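Manganese-dependent inorganic pyrophosphatase (Methanocaldococcus jannaschii, PDB 2EB0) hydrolyses inorganic diphosphate to two phosphates as a manganese-dependent family II pyrophosphatase built from DHH and DHHA2 domains. Local coordinates at residues Ile19-Gly33 against Leu43-Glu55. Numbering follows the deposited sequence.
Sequences IVLAYFLDCYPARLG and LRKFGVMEPELIE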
# COMPACT_ATOMS: atom_id res chain seq x y z
N ILE B 19 14.01 -6.37 -14.22
CA ILE B 19 14.79 -5.97 -15.39
C ILE B 19 14.13 -4.81 -16.14
O ILE B 19 14.77 -3.79 -16.40
CB ILE B 19 14.98 -7.19 -16.35
CG1 ILE B 19 16.03 -8.13 -15.78
CG2 ILE B 19 15.40 -6.72 -17.74
CD1 ILE B 19 16.14 -9.43 -16.52
N VAL B 20 12.86 -4.97 -16.48
CA VAL B 20 12.13 -3.96 -17.23
C VAL B 20 11.98 -2.64 -16.46
O VAL B 20 12.20 -1.57 -17.03
CB VAL B 20 10.75 -4.51 -17.66
CG1 VAL B 20 10.00 -3.49 -18.52
CG2 VAL B 20 10.96 -5.81 -18.45
N LEU B 21 11.64 -2.70 -15.18
CA LEU B 21 11.49 -1.47 -14.42
C LEU B 21 12.85 -0.78 -14.27
O LEU B 21 12.94 0.44 -14.37
CB LEU B 21 10.87 -1.74 -13.05
CG LEU B 21 10.46 -0.49 -12.25
CD1 LEU B 21 9.56 0.39 -13.09
CD2 LEU B 21 9.74 -0.91 -10.96
N ALA B 22 13.89 -1.57 -14.05
CA ALA B 22 15.24 -1.03 -13.92
C ALA B 22 15.61 -0.30 -15.21
O ALA B 22 16.25 0.75 -15.18
CB ALA B 22 16.23 -2.14 -13.66
N TYR B 23 15.21 -0.87 -16.34
CA TYR B 23 15.47 -0.27 -17.64
C TYR B 23 14.79 1.10 -17.74
O TYR B 23 15.40 2.07 -18.19
CB TYR B 23 14.94 -1.19 -18.75
CG TYR B 23 14.76 -0.53 -20.10
CD1 TYR B 23 15.85 -0.30 -20.94
CD2 TYR B 23 13.50 -0.14 -20.54
CE1 TYR B 23 15.68 0.30 -22.20
CE2 TYR B 23 13.31 0.45 -21.79
CZ TYR B 23 14.41 0.67 -22.61
OH TYR B 23 14.22 1.26 -23.84
N PHE B 24 13.53 1.16 -17.32
CA PHE B 24 12.77 2.41 -17.36
C PHE B 24 13.24 3.42 -16.31
O PHE B 24 13.24 4.62 -16.56
CB PHE B 24 11.28 2.13 -17.14
CG PHE B 24 10.59 1.53 -18.33
CD1 PHE B 24 9.91 0.33 -18.23
CD2 PHE B 24 10.59 2.19 -19.56
CE1 PHE B 24 9.25 -0.21 -19.32
CE2 PHE B 24 9.92 1.66 -20.65
CZ PHE B 24 9.26 0.46 -20.53
N LEU B 25 13.62 2.94 -15.14
CA LEU B 25 14.07 3.81 -14.07
C LEU B 25 15.56 4.09 -14.13
O LEU B 25 16.10 4.83 -13.32
CB LEU B 25 13.71 3.19 -12.72
CG LEU B 25 12.31 3.46 -12.16
CD1 LEU B 25 11.27 3.46 -13.25
CD2 LEU B 25 12.00 2.41 -11.11
N ASP B 26 16.23 3.49 -15.12
CA ASP B 26 17.66 3.66 -15.31
C ASP B 26 18.53 3.31 -14.11
O ASP B 26 19.48 4.03 -13.80
CB ASP B 26 17.98 5.09 -15.77
CG ASP B 26 17.75 5.29 -17.26
OD1 ASP B 26 18.37 4.57 -18.06
OD2 ASP B 26 16.94 6.17 -17.62
N CYS B 27 18.21 2.22 -13.43
CA CYS B 27 19.02 1.80 -12.30
C CYS B 27 19.40 0.34 -12.51
O CYS B 27 19.22 -0.19 -13.60
CB CYS B 27 18.29 2.01 -10.98
SG CYS B 27 16.67 1.26 -10.86
N TYR B 28 19.93 -0.30 -11.48
CA TYR B 28 20.36 -1.69 -11.61
C TYR B 28 19.33 -2.77 -11.28
O TYR B 28 18.65 -2.71 -10.25
CB TYR B 28 21.59 -1.95 -10.73
CG TYR B 28 22.71 -0.95 -10.90
CD1 TYR B 28 23.18 -0.61 -12.16
CD2 TYR B 28 23.30 -0.36 -9.78
CE1 TYR B 28 24.22 0.30 -12.32
CE2 TYR B 28 24.34 0.56 -9.93
CZ TYR B 28 24.79 0.88 -11.19
OH TYR B 28 25.82 1.79 -11.34
N PRO B 29 19.20 -3.78 -12.16
CA PRO B 29 18.26 -4.88 -11.95
C PRO B 29 18.96 -5.88 -11.03
O PRO B 29 20.20 -5.99 -11.05
CB PRO B 29 18.08 -5.44 -13.35
CG PRO B 29 19.44 -5.25 -13.94
CD PRO B 29 19.77 -3.84 -13.51
N ALA B 30 18.20 -6.62 -10.23
CA ALA B 30 18.82 -7.58 -9.34
C ALA B 30 17.82 -8.64 -8.93
O ALA B 30 16.61 -8.51 -9.19
CB ALA B 30 19.39 -6.87 -8.12
N ARG B 31 18.34 -9.69 -8.29
CA ARG B 31 17.54 -10.82 -7.83
C ARG B 31 17.99 -11.23 -6.42
O ARG B 31 19.13 -11.00 -6.03
CB ARG B 31 17.71 -11.99 -8.80
CG ARG B 31 19.16 -12.39 -9.02
CD ARG B 31 19.35 -13.26 -10.26
NE ARG B 31 20.74 -13.66 -10.46
CZ ARG B 31 21.31 -14.71 -9.86
NH1 ARG B 31 20.61 -15.48 -9.04
NH2 ARG B 31 22.58 -15.00 -10.10
N LEU B 32 17.08 -11.83 -5.66
CA LEU B 32 17.37 -12.26 -4.30
C LEU B 32 17.56 -13.76 -4.19
O LEU B 32 17.72 -14.28 -3.10
CB LEU B 32 16.23 -11.84 -3.35
CG LEU B 32 16.03 -10.35 -3.06
CD1 LEU B 32 14.99 -10.17 -1.96
CD2 LEU B 32 17.34 -9.72 -2.62
N GLY B 33 17.55 -14.45 -5.33
CA GLY B 33 17.73 -15.90 -5.32
C GLY B 33 18.06 -16.46 -6.69
O GLY B 33 18.23 -15.72 -7.66
N LEU B 43 14.48 -16.04 -20.41
CA LEU B 43 15.62 -15.13 -20.60
C LEU B 43 16.38 -15.50 -21.87
O LEU B 43 16.65 -14.64 -22.72
CB LEU B 43 16.57 -15.19 -19.41
CG LEU B 43 16.01 -14.75 -18.06
CD1 LEU B 43 17.12 -14.82 -17.04
CD2 LEU B 43 15.45 -13.34 -18.16
N ARG B 44 16.74 -16.77 -21.99
CA ARG B 44 17.45 -17.23 -23.17
C ARG B 44 16.63 -16.91 -24.42
O ARG B 44 17.16 -16.47 -25.44
CB ARG B 44 17.69 -18.74 -23.08
CG ARG B 44 18.20 -19.36 -24.39
CD ARG B 44 18.48 -20.84 -24.26
NE ARG B 44 19.70 -21.12 -23.51
CZ ARG B 44 19.74 -21.42 -22.22
NH1 ARG B 44 18.62 -21.50 -21.51
NH2 ARG B 44 20.91 -21.66 -21.63
N LYS B 45 15.32 -17.13 -24.34
CA LYS B 45 14.45 -16.89 -25.48
C LYS B 45 14.55 -15.48 -26.04
O LYS B 45 14.64 -15.30 -27.25
CB LYS B 45 13.00 -17.20 -25.11
CG LYS B 45 12.03 -17.06 -26.26
CD LYS B 45 10.68 -17.67 -25.88
CE LYS B 45 9.74 -17.74 -27.07
NZ LYS B 45 9.15 -16.42 -27.40
N PHE B 46 14.54 -14.47 -25.17
CA PHE B 46 14.59 -13.10 -25.66
C PHE B 46 15.96 -12.46 -25.62
O PHE B 46 16.07 -11.24 -25.73
CB PHE B 46 13.57 -12.24 -24.91
CG PHE B 46 12.17 -12.72 -25.10
CD1 PHE B 46 11.56 -13.53 -24.15
CD2 PHE B 46 11.48 -12.42 -26.28
CE1 PHE B 46 10.27 -14.04 -24.37
CE2 PHE B 46 10.20 -12.92 -26.50
CZ PHE B 46 9.59 -13.73 -25.54
N GLY B 47 16.99 -13.28 -25.49
CA GLY B 47 18.36 -12.78 -25.46
C GLY B 47 18.60 -11.72 -24.40
O GLY B 47 19.25 -10.72 -24.66
N VAL B 48 18.07 -11.95 -23.21
CA VAL B 48 18.22 -11.03 -22.10
C VAL B 48 19.13 -11.63 -21.03
O VAL B 48 18.97 -12.79 -20.66
CB VAL B 48 16.84 -10.68 -21.48
CG1 VAL B 48 17.02 -9.81 -20.22
CG2 VAL B 48 15.98 -9.94 -22.51
N MET B 49 20.07 -10.84 -20.54
CA MET B 49 21.00 -11.31 -19.51
C MET B 49 20.34 -11.42 -18.13
O MET B 49 19.46 -10.64 -17.79
CB MET B 49 22.20 -10.36 -19.42
CG MET B 49 22.91 -10.13 -20.75
SD MET B 49 23.47 -11.66 -21.55
CE MET B 49 22.16 -11.90 -22.77
N GLU B 50 20.78 -12.42 -17.37
CA GLU B 50 20.27 -12.67 -16.02
C GLU B 50 20.76 -11.59 -15.05
O GLU B 50 21.95 -11.33 -14.96
CB GLU B 50 20.78 -14.03 -15.55
CG GLU B 50 20.29 -14.44 -14.17
CD GLU B 50 21.07 -15.62 -13.62
OE1 GLU B 50 20.62 -16.22 -12.62
OE2 GLU B 50 22.14 -15.94 -14.19
N PRO B 51 19.84 -10.97 -14.29
CA PRO B 51 20.13 -9.91 -13.32
C PRO B 51 21.14 -10.34 -12.26
O PRO B 51 21.17 -11.51 -11.88
CB PRO B 51 18.77 -9.62 -12.68
CG PRO B 51 17.79 -10.12 -13.68
CD PRO B 51 18.42 -11.36 -14.21
N GLU B 52 21.93 -9.40 -11.75
CA GLU B 52 22.92 -9.71 -10.73
C GLU B 52 22.26 -10.11 -9.41
O GLU B 52 21.21 -9.59 -9.04
CB GLU B 52 23.86 -8.52 -10.50
CG GLU B 52 23.28 -7.45 -9.57
CD GLU B 52 24.26 -6.33 -9.30
OE1 GLU B 52 24.40 -5.43 -10.16
OE2 GLU B 52 24.91 -6.35 -8.23
N LEU B 53 22.90 -11.03 -8.70
CA LEU B 53 22.41 -11.50 -7.41
C LEU B 53 22.94 -10.65 -6.25
O LEU B 53 24.13 -10.40 -6.17
CB LEU B 53 22.85 -12.95 -7.19
CG LEU B 53 22.64 -13.48 -5.77
CD1 LEU B 53 21.18 -13.89 -5.56
CD2 LEU B 53 23.56 -14.67 -5.55
N ILE B 54 22.05 -10.21 -5.37
CA ILE B 54 22.48 -9.44 -4.19
C ILE B 54 21.82 -10.05 -2.98
O ILE B 54 20.89 -10.86 -3.11
CB ILE B 54 22.09 -7.95 -4.28
CG1 ILE B 54 20.58 -7.80 -4.46
CG2 ILE B 54 22.86 -7.30 -5.40
CD1 ILE B 54 20.13 -6.37 -4.55
N GLU B 55 22.27 -9.68 -1.79
CA GLU B 55 21.72 -10.26 -0.57
C GLU B 55 21.50 -9.26 0.55
O GLU B 55 20.72 -9.51 1.47
CB GLU B 55 22.65 -11.37 -0.07
CG GLU B 55 22.89 -12.47 -1.09
CD GLU B 55 24.34 -12.93 -1.13
OE1 GLU B 55 24.88 -13.32 -0.08
OE2 GLU B 55 24.93 -12.89 -2.23
O HOH W 1 22.50 -4.75 -11.95
O HOH W 2 23.98 -13.18 -11.81
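R31 sends its side chain across the short strand 52-53 and into a sandwich: OE1 of E50 sits over one face of the guanidinium, 3.2 Å from CZ, and CB of L53 presses on the opposite face. Because OE1 lies well out of the guanidinium plane, no N-H points at it and the salt bridge rests on charge alone; the two planes are 17° apart. The directed bonds run in the guanidinium plane instead, NE to P51 O (2.6 Å) and NH1 to G33 O, and these fix its rotation. CG of R31 lies between the backbone N and carbonyl carbon (chi1 56°), and the chain runs extended from CG to NE, meeting P51 O in a bent bond (136°). With a leucine in its place, the carboxylate of E50 would probably lose the charge it faces and P51 O be left to a more distant water. R31 N to E52 O (3.0 Å) and I54 N to R31 O (3.1 Å) zip the strands in parallel.

The tight part lies by the helix, where I19 and P51 cross at about a right angle and I19 CD1 meets P51 CG at 3.4 Å. Between the strands, A30 CB packs on I54 CD1 (3.7 Å). The E52 side is looser and wet, a water linking P29 O to E52 OE1; another, at the guanidinium edge, joins R31 NH2 to P51 O. Strands 28-31 and 52-53, connected through helix 37-45, form a beta-alpha-beta unit at one edge of the DHH domain's parallel sheet.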